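Local coordinates for protein peptidoglycan hydrolase FlgJ (Sphingomonas sp. A1, PDB 2ZYC) that hydrolyses bacterial cell-wall peptidoglycan, probably as a flagellum-specific muramidase that opens the layer so that the flagellar rod can be assembled in the periplasm, at residues Gln30-Thr35 with Asn52-Ile56; Ala2-Asp7 with Arg152-Ser156; Gly21-Leu27 with Lys115-Phe121. The protein carries 2 engineered substitutions. One frame throughout, in Å; residues are numbered along the deposited sequence.

Contact 1: Gln30-Thr35 with Asn52-Ile56; sequences QAALET and NLFNI
Ala31 and Leu53 bring the backbones closest, their CA atoms 5.4 Å apart, where the last turns of helix 24-35 pass a type I beta turn running from Asn52 to Asn55. The polar grip lies between Glu34 and Asn55. Bent at chi2, Glu34 folds its carboxylate back to Asn55 ND2, which donates to Glu34 OE1 at 2.9 Å, on the anti lone pair, and to Glu34 O at 3.0 Å from above the carbonyl plane. Carboxylate and amide are turned almost perpendicular, 84° apart, yet both acceptors lie close to the amide plane. Asparagine also tolerates the positive phi (58°) at the turn's end. This chain is the hydrolase part of FlgJ, from a family in the lysozyme clan; in lysozymes the catalytic glutamate sits near the end of a helix, and Glu34, late in helix 24-35, is consistent with that arrangement. Tyr136 hydrogen-bonds its OE2. Phe54 CE1 comes within 3.6 Å of Gln30 OE1, the extended glutamine side chain running across that of Phe54, its amide plane inclined 68° to the ring. Ala31, with only a methyl, allows the turn close, its CB 4.0 Å from Phe54 CZ. The buried Leu53 O has no hydrogen-bond partner; Glu34 CB and Thr35 CG2 crowd it, each at 3.2 Å.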
loop_
_atom_site.group_PDB
_atom_site.type_symbol
_atom_site.label_atom_id
_atom_site.label_comp_id
_atom_site.label_asym_id
_atom_site.label_seq_id
_atom_site.Cartn_x
_atom_site.Cartn_y
_atom_site.Cartn_z
ATOM N N GLN A 30 3.758 -2.747 1.386
ATOM C CA GLN A 30 3.020 -1.764 2.168
ATOM C C GLN A 30 1.527 -2.094 2.238
ATOM O O GLN A 30 0.918 -2.039 3.321
ATOM C CB GLN A 30 3.240 -0.356 1.636
ATOM C CG GLN A 30 2.728 0.706 2.618
ATOM C CD GLN A 30 2.802 2.105 2.068
ATOM O OE1 GLN A 30 3.193 2.314 0.918
ATOM N NE2 GLN A 30 2.426 3.084 2.892
ATOM N N ALA A 31 0.957 -2.448 1.090
ATOM C CA ALA A 31 -0.454 -2.837 1.005
ATOM C C ALA A 31 -0.729 -4.093 1.845
ATOM O O ALA A 31 -1.754 -4.175 2.525
ATOM C CB ALA A 31 -0.849 -3.052 -0.435
ATOM N N ALA A 32 0.191 -5.052 1.787
ATOM C CA ALA A 32 0.122 -6.276 2.591
ATOM C C ALA A 32 0.123 -5.981 4.095
ATOM O O ALA A 32 -0.666 -6.553 4.848
ATOM C CB ALA A 32 1.275 -7.204 2.247
ATOM N N LEU A 33 1.021 -5.101 4.529
ATOM C CA LEU A 33 1.101 -4.739 5.939
ATOM C C LEU A 33 -0.206 -4.077 6.386
ATOM O O LEU A 33 -0.746 -4.392 7.459
ATOM C CB LEU A 33 2.289 -3.803 6.183
ATOM C CG LEU A 33 2.493 -3.334 7.634
ATOM C CD1 LEU A 33 2.707 -4.531 8.561
ATOM C CD2 LEU A 33 3.672 -2.380 7.712
ATOM N N GLU A 34 -0.717 -3.177 5.546
ATOM C CA GLU A 34 -1.915 -2.404 5.879
ATOM C C GLU A 34 -3.187 -3.236 5.996
ATOM O O GLU A 34 -4.082 -2.902 6.769
ATOM C CB GLU A 34 -2.129 -1.263 4.875
ATOM C CG GLU A 34 -1.134 -0.118 5.027
ATOM C CD GLU A 34 -1.049 0.404 6.461
ATOM O OE1 GLU A 34 -2.111 0.633 7.079
ATOM O OE2 GLU A 34 0.081 0.596 6.963
ATOM N N THR A 35 -3.261 -4.326 5.245
ATOM C CA THR A 35 -4.512 -5.071 5.139
ATOM C C THR A 35 -4.374 -6.549 5.493
ATOM O O THR A 35 -5.269 -7.329 5.186
ATOM C CB THR A 35 -5.105 -4.986 3.711
ATOM O OG1 THR A 35 -4.187 -5.569 2.781
ATOM C CG2 THR A 35 -5.412 -3.550 3.319
ATOM N N ASN A 52 -9.486 0.192 -0.694
ATOM C CA ASN A 52 -8.581 1.152 -0.063
ATOM C C ASN A 52 -7.498 0.399 0.704
ATOM O O ASN A 52 -7.484 0.364 1.941
ATOM C CB ASN A 52 -9.381 2.091 0.854
ATOM C CG ASN A 52 -8.557 3.265 1.369
ATOM O OD1 ASN A 52 -7.331 3.298 1.222
ATOM N ND2 ASN A 52 -9.236 4.232 1.984
ATOM N N LEU A 53 -6.588 -0.204 -0.059
ATOM C CA LEU A 53 -5.536 -1.052 0.494
ATOM C C LEU A 53 -4.553 -0.295 1.380
ATOM O O LEU A 53 -3.944 -0.882 2.268
ATOM C CB LEU A 53 -4.782 -1.768 -0.629
ATOM C CG LEU A 53 -5.582 -2.811 -1.415
ATOM C CD1 LEU A 53 -4.664 -3.558 -2.367
ATOM C CD2 LEU A 53 -6.280 -3.786 -0.479
ATOM N N PHE A 54 -4.418 1.010 1.144
ATOM C CA PHE A 54 -3.470 1.828 1.908
ATOM C C PHE A 54 -4.086 2.552 3.115
ATOM O O PHE A 54 -3.406 3.324 3.792
ATOM C CB PHE A 54 -2.704 2.778 0.976
ATOM C CG PHE A 54 -1.824 2.055 -0.010
ATOM C CD1 PHE A 54 -0.581 1.556 0.382
ATOM C CD2 PHE A 54 -2.251 1.841 -1.319
ATOM C CE1 PHE A 54 0.228 0.869 -0.530
ATOM C CE2 PHE A 54 -1.443 1.165 -2.237
ATOM C CZ PHE A 54 -0.199 0.684 -1.830
ATOM N N ASN A 55 -5.363 2.261 3.386
ATOM C CA ASN A 55 -6.069 2.791 4.555
ATOM C C ASN A 55 -6.086 4.333 4.585
ATOM O O ASN A 55 -5.980 4.943 5.649
ATOM C CB ASN A 55 -5.457 2.218 5.839
ATOM C CG ASN A 55 -5.799 0.760 6.051
ATOM O OD1 ASN A 55 -6.909 0.318 5.735
ATOM N ND2 ASN A 55 -4.852 0.000 6.606
ATOM N N ILE A 56 -6.227 4.934 3.409
ATOM C CA ILE A 56 -6.172 6.393 3.269
ATOM C C ILE A 56 -7.463 7.054 3.745
ATOM O O ILE A 56 -8.552 6.745 3.257
ATOM C CB ILE A 56 -5.855 6.838 1.826
ATOM C CG1 ILE A 56 -4.580 6.166 1.287
ATOM C CG2 ILE A 56 -5.747 8.379 1.746
ATOM C CD1 ILE A 56 -3.327 6.384 2.131
#

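Contact 2: Ala2-Asp7 with Arg152-Ser156; sequences AQAFVD and RLMAS. Engineered in segment 2-7: Ala2 (natural residue Pro). With PO4 (phosphate ion), chain B.
Arg152 reaches from helix 147-156 across the first turn of helix 3-20, and each part of its side chain meets something different. Its CB lies against Val6 CG2 at 3.9 Å, the valine branch crossing the arginine at about a right angle. Next, CG comes to 3.5 Å from Gln3 OE1. CD passes beside the CB of Ala2, an engineered residue. Beyond it the chain, extended from CG to NE, brings one face of the guanidinium against that same methyl: Ala2 CB sits over the centre of the face, 3.4 Å from Arg152 CZ. NE then donates to phosphate O1 in the plane of the group, at 3.0 Å and nearly straight (166°), and NH2 adds a weak bond to O3. Trp37 makes a cation-pi contact with the same arginine. The phosphate, probably from the crystallisation liquor, also accepts from Ala2 N and Gln3 N, the kind of anion site that a helix N-terminus provides. The two helices are the first and last of the modelled chain, and their short segments cross at -66° with axes 9.4 Å apart, at the surface. Further along the crossing, the bend of Gln3 at chi2 (66°) turns its amide toward the other helix, where NE2 donates to Arg152 O at 3.0 Å and, within its own helix, to Asp7 OD1. On the opposite face of the carboxylate plane, Ser156 OG donates to that same Asp7 oxygen at 2.9 Å; Ser156 is modelled in two conformers, so this bond is less certain.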
loop_
_atom_site.group_PDB
_atom_site.type_symbol
_atom_site.label_atom_id
_atom_site.label_comp_id
_atom_site.label_asym_id
_atom_site.label_seq_id
_atom_site.Cartn_x
_atom_site.Cartn_y
_atom_site.Cartn_z
ATOM N N ALA A 2 -2.821 -15.501 0.636
ATOM C CA ALA A 2 -2.075 -14.249 0.318
ATOM C C ALA A 2 -1.542 -14.195 -1.118
ATOM O O ALA A 2 -1.272 -13.110 -1.624
ATOM C CB ALA A 2 -0.944 -14.036 1.321
ATOM N N GLN A 3 -1.400 -15.348 -1.783
ATOM C CA GLN A 3 -0.851 -15.345 -3.149
ATOM C C GLN A 3 -1.676 -14.531 -4.141
ATOM O O GLN A 3 -1.120 -13.780 -4.958
ATOM C CB GLN A 3 -0.602 -16.768 -3.685
ATOM C CG GLN A 3 0.152 -16.791 -5.036
ATOM C CD GLN A 3 1.570 -16.259 -4.925
ATOM O OE1 GLN A 3 2.311 -16.640 -4.018
ATOM N NE2 GLN A 3 1.956 -15.375 -5.848
ATOM N N ALA A 4 -3.001 -14.668 -4.068
ATOM C CA ALA A 4 -3.886 -13.942 -4.973
ATOM C C ALA A 4 -3.805 -12.444 -4.732
ATOM O O ALA A 4 -3.928 -11.661 -5.676
ATOM C CB ALA A 4 -5.321 -14.422 -4.836
ATOM N N PHE A 5 -3.595 -12.058 -3.476
ATOM C CA PHE A 5 -3.394 -10.640 -3.129
ATOM C C PHE A 5 -2.186 -10.066 -3.862
ATOM O O PHE A 5 -2.285 -9.022 -4.518
ATOM C CB PHE A 5 -3.225 -10.452 -1.624
ATOM C CG PHE A 5 -3.015 -9.019 -1.222
ATOM C CD1 PHE A 5 -4.087 -8.134 -1.175
ATOM C CD2 PHE A 5 -1.744 -8.555 -0.917
ATOM C CE1 PHE A 5 -3.895 -6.792 -0.805
ATOM C CE2 PHE A 5 -1.541 -7.225 -0.548
ATOM C CZ PHE A 5 -2.626 -6.345 -0.491
ATOM N N VAL A 6 -1.055 -10.763 -3.746
ATOM C CA VAL A 6 0.187 -10.415 -4.452
ATOM C C VAL A 6 -0.017 -10.395 -5.975
ATOM O O VAL A 6 0.349 -9.420 -6.634
ATOM C CB VAL A 6 1.333 -11.379 -4.057
ATOM C CG1 VAL A 6 2.564 -11.156 -4.932
ATOM C CG2 VAL A 6 1.687 -11.205 -2.582
ATOM N N ASP A 7 -0.609 -11.459 -6.523
ATOM C CA ASP A 7 -0.864 -11.551 -7.964
ATOM C C ASP A 7 -1.704 -10.375 -8.468
ATOM O O ASP A 7 -1.423 -9.812 -9.531
ATOM C CB ASP A 7 -1.571 -12.869 -8.324
ATOM C CG ASP A 7 -0.719 -14.109 -8.049
ATOM O OD1 ASP A 7 0.516 -13.993 -7.871
ATOM O OD2 ASP A 7 -1.301 -15.217 -7.975
ATOM N N ARG A 152 6.382 -15.288 -2.456
ATOM C CA ARG A 152 5.152 -14.957 -3.171
ATOM C C ARG A 152 5.419 -14.188 -4.469
ATOM O O ARG A 152 4.735 -14.398 -5.466
ATOM C CB ARG A 152 4.180 -14.200 -2.265
ATOM C CG ARG A 152 3.592 -15.108 -1.192
ATOM C CD ARG A 152 2.798 -14.341 -0.161
ATOM N NE ARG A 152 2.310 -15.259 0.867
ATOM C CZ ARG A 152 2.226 -14.969 2.162
ATOM N NH1 ARG A 152 2.601 -13.779 2.615
ATOM N NH2 ARG A 152 1.772 -15.884 3.005
ATOM N N LEU A 153 6.421 -13.313 -4.460
ATOM C CA LEU A 153 6.791 -12.607 -5.691
ATOM C C LEU A 153 7.316 -13.583 -6.746
ATOM O O LEU A 153 6.956 -13.482 -7.916
ATOM C CB LEU A 153 7.806 -11.492 -5.422
ATOM C CG LEU A 153 7.344 -10.293 -4.575
ATOM C CD1 LEU A 153 8.548 -9.445 -4.167
ATOM C CD2 LEU A 153 6.305 -9.453 -5.305
ATOM N N MET A 154 8.163 -14.521 -6.324
ATOM C CA MET A 154 8.682 -15.560 -7.216
ATOM C C MET A 154 7.547 -16.402 -7.793
ATOM O O MET A 154 7.477 -16.636 -9.004
ATOM C CB MET A 154 9.664 -16.458 -6.467
ATOM C CG MET A 154 10.976 -15.785 -6.122
ATOM S SD MET A 154 11.978 -16.827 -5.057
ATOM C CE MET A 154 12.115 -18.329 -6.032
ATOM N N ALA A 155 6.645 -16.847 -6.915
ATOM C CA ALA A 155 5.482 -17.629 -7.335
ATOM C C ALA A 155 4.604 -16.872 -8.323
ATOM O O ALA A 155 4.010 -17.483 -9.201
ATOM C CB ALA A 155 4.651 -18.069 -6.125
ATOM N N SER A 156 4.554 -15.545 -8.197
ATOM C CA SER A 156 3.703 -14.710 -9.043
ATOM C C SER A 156 4.228 -14.587 -10.479
ATOM O O SER A 156 3.454 -14.408 -11.418
ATOM C CB SER A 156 3.559 -13.318 -8.415
ATOM O OG SER A 156 2.681 -12.501 -9.162
HETATM P P PO4 B . -0.334 -18.151 0.475
HETATM O O1 PO4 B . 1.011 -17.742 -0.083
HETATM O O2 PO4 B . -0.275 -19.618 0.839
HETATM O O3 PO4 B . -0.610 -17.354 1.728
HETATM O O4 PO4 B . -1.440 -17.910 -0.528
#

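Contact 3: Gly21-Leu27 with Lys115-Phe121; sequences GVPAHFL and KTDGHAF
Phe26 and Phe121 form the tight half of this contact: their side chains run past each other in opposite directions, with ring centroids 5.2 Å apart and planes inclined at 44°. Phe26 CD2 comes to 3.5 Å from Phe121 CG, and Phe26 CB lies over the face of the Phe121 ring as a CH-pi contact. Phe121 has its CG opposite the backbone N (chi1 167°), which swings the ring back toward segment 21-27; Val22 CG1, in the loop before the helix, meets Phe121 CD1 at 4.0 Å. An alanine in place of Phe121 is likely to deprive Phe26 CB and Val22 CG1 of the ring they pack against and open a gap between the two helices. On the ring of Phe26, Gly118 CA rests over one face, 4.2 Å from the centroid, the glycine backbone itself making the CH-pi contact. The contact joins two helix starts, those of helix 24-35 and helix 118-127, and Asp117 N-caps the second, its OD2 accepting from Ala120 N at 3.0 Å. Toward the outside the packing gives way to loop backbone. Gly21, at positive phi (67°) just after helix 3-20, stands 4.0 Å by its O from Lys115 N, with no direct hydrogen bond. A water donates to Lys115 O at 3.2 Å; its link to Gly21 O is doubtfully short. Pro23 CD borders the same Lys115 carbonyl, while the lysine side chain leads away to bond Lys111 O.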
loop_
_atom_site.group_PDB
_atom_site.type_symbol
_atom_site.label_atom_id
_atom_site.label_comp_id
_atom_site.label_asym_id
_atom_site.label_seq_id
_atom_site.Cartn_x
_atom_site.Cartn_y
_atom_site.Cartn_z
ATOM N N GLY A 21 9.056 6.187 -8.581
ATOM C CA GLY A 21 10.493 5.935 -8.615
ATOM C C GLY A 21 11.019 5.048 -7.493
ATOM O O GLY A 21 12.065 5.334 -6.908
ATOM N N VAL A 22 10.283 3.975 -7.194
ATOM C CA VAL A 22 10.674 2.992 -6.172
ATOM C C VAL A 22 10.345 1.581 -6.695
ATOM O O VAL A 22 9.558 1.442 -7.633
ATOM C CB VAL A 22 9.962 3.238 -4.798
ATOM C CG1 VAL A 22 10.220 4.657 -4.246
ATOM C CG2 VAL A 22 8.469 2.964 -4.892
ATOM N N PRO A 23 10.963 0.532 -6.122
ATOM C CA PRO A 23 10.625 -0.832 -6.583
ATOM C C PRO A 23 9.169 -1.227 -6.294
ATOM O O PRO A 23 8.630 -0.879 -5.241
ATOM C CB PRO A 23 11.597 -1.724 -5.803
ATOM C CG PRO A 23 12.694 -0.795 -5.364
ATOM C CD PRO A 23 12.025 0.509 -5.101
ATOM N N ALA A 24 8.552 -1.941 -7.236
ATOM C CA ALA A 24 7.153 -2.358 -7.126
ATOM C C ALA A 24 6.836 -3.124 -5.840
ATOM O O ALA A 24 5.790 -2.906 -5.227
ATOM C CB ALA A 24 6.736 -3.169 -8.351
ATOM N N HIS A 25 7.743 -4.003 -5.415
ATOM C CA HIS A 25 7.469 -4.817 -4.232
ATOM C C HIS A 25 7.408 -4.001 -2.939
ATOM O O HIS A 25 6.834 -4.467 -1.949
ATOM C CB HIS A 25 8.435 -6.006 -4.121
ATOM C CG HIS A 25 9.798 -5.662 -3.606
ATOM N ND1 HIS A 25 10.710 -4.928 -4.334
ATOM C CD2 HIS A 25 10.427 -6.015 -2.460
ATOM C CE1 HIS A 25 11.831 -4.819 -3.644
ATOM N NE2 HIS A 25 11.685 -5.466 -2.503
ATOM N N PHE A 26 7.987 -2.796 -2.945
ATOM C CA PHE A 26 7.840 -1.893 -1.781
ATOM C C PHE A 26 6.360 -1.568 -1.560
ATOM O O PHE A 26 5.885 -1.528 -0.418
ATOM C CB PHE A 26 8.610 -0.575 -1.966
ATOM C CG PHE A 26 10.106 -0.686 -1.773
ATOM C CD1 PHE A 26 10.756 -1.918 -1.779
ATOM C CD2 PHE A 26 10.870 0.470 -1.615
ATOM C CE1 PHE A 26 12.139 -2.000 -1.604
ATOM C CE2 PHE A 26 12.255 0.394 -1.458
ATOM C CZ PHE A 26 12.884 -0.849 -1.456
ATOM N N LEU A 27 5.642 -1.340 -2.657
ATOM C CA LEU A 27 4.223 -0.985 -2.596
ATOM C C LEU A 27 3.332 -2.190 -2.299
ATOM O O LEU A 27 2.323 -2.065 -1.598
ATOM C CB LEU A 27 3.786 -0.280 -3.887
ATOM C CG LEU A 27 4.497 1.046 -4.192
ATOM C CD1 LEU A 27 3.953 1.642 -5.470
ATOM C CD2 LEU A 27 4.362 2.046 -3.042
ATOM N N LYS A 115 14.119 5.967 -3.592
ATOM C CA LYS A 115 14.568 5.091 -2.506
ATOM C C LYS A 115 14.540 3.641 -2.989
ATOM O O LYS A 115 13.575 3.204 -3.613
ATOM C CB LYS A 115 13.720 5.279 -1.244
ATOM C CG LYS A 115 13.817 6.675 -0.613
ATOM C CD LYS A 115 15.221 6.980 -0.079
ATOM C CE LYS A 115 15.334 8.388 0.525
ATOM N NZ LYS A 115 15.176 9.481 -0.479
ATOM N N THR A 116 15.617 2.906 -2.728
ATOM C CA THR A 116 15.705 1.513 -3.166
ATOM C C THR A 116 15.991 0.591 -1.990
ATOM O O THR A 116 16.262 -0.586 -2.185
ATOM C CB THR A 116 16.790 1.293 -4.246
ATOM O OG1 THR A 116 18.051 1.751 -3.744
ATOM C CG2 THR A 116 16.436 2.023 -5.541
ATOM N N ASP A 117 15.941 1.148 -0.783
ATOM C CA ASP A 117 16.066 0.382 0.451
ATOM C C ASP A 117 14.730 0.455 1.188
ATOM O O ASP A 117 14.154 1.536 1.324
ATOM C CB ASP A 117 17.204 0.944 1.315
ATOM C CG ASP A 117 17.243 0.334 2.699
ATOM O OD1 ASP A 117 17.684 -0.825 2.836
ATOM O OD2 ASP A 117 16.822 1.013 3.656
ATOM N N GLY A 118 14.238 -0.693 1.644
ATOM C CA GLY A 118 12.936 -0.761 2.318
ATOM C C GLY A 118 12.796 0.181 3.496
ATOM O O GLY A 118 11.796 0.893 3.612
ATOM N N HIS A 119 13.797 0.194 4.371
ATOM C CA HIS A 119 13.726 1.022 5.573
ATOM C C HIS A 119 13.754 2.511 5.230
ATOM O O HIS A 119 12.995 3.290 5.809
ATOM C CB HIS A 119 14.833 0.663 6.570
ATOM C CG HIS A 119 14.539 1.097 7.971
ATOM N ND1 HIS A 119 14.863 2.350 8.448
ATOM C CD2 HIS A 119 13.932 0.451 8.996
ATOM C CE1 HIS A 119 14.480 2.452 9.707
ATOM N NE2 HIS A 119 13.907 1.315 10.063
ATOM N N ALA A 120 14.620 2.895 4.284
ATOM C CA ALA A 120 14.707 4.283 3.813
ATOM C C ALA A 120 13.360 4.745 3.247
ATOM O O ALA A 120 12.895 5.865 3.527
ATOM C CB ALA A 120 15.797 4.414 2.747
ATOM N N PHE A 121 12.750 3.866 2.453
ATOM C CA PHE A 121 11.442 4.112 1.854
ATOM C C PHE A 121 10.388 4.328 2.943
ATOM O O PHE A 121 9.636 5.299 2.915
ATOM C CB PHE A 121 11.073 2.939 0.927
ATOM C CG PHE A 121 9.632 2.914 0.498
ATOM C CD1 PHE A 121 9.154 3.820 -0.445
ATOM C CD2 PHE A 121 8.757 1.960 1.022
ATOM C CE1 PHE A 121 7.812 3.792 -0.846
ATOM C CE2 PHE A 121 7.420 1.919 0.625
ATOM C CZ PHE A 121 6.945 2.848 -0.313
HETATM O O HOH W 1 13.949 3.798 -6.714
#

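How the contacts relate
Helix 24-35 links two of the sites directly: contact 3 involves its start and contact 1 its last turns, with centres about 15 Å apart. Contact 2 lies about 16 Å from contact 1 and about 18 Å from contact 3, centre to centre. Along the chain the contacts are nested, 30-35 with 52-56 inside 21-27 with 115-121, and both inside 2-7 with 152-156, which brings the first and last helices together. Phe5 ties contact 2 to contact 1 by packing on Ala31, Ala32, Thr35 and Leu53, and Leu153 touches His25 of contact 3. Helix 24-35 is thus packed near both ends, its start toward the outside and its last turns in the buried interior of this lysozyme-clan protein.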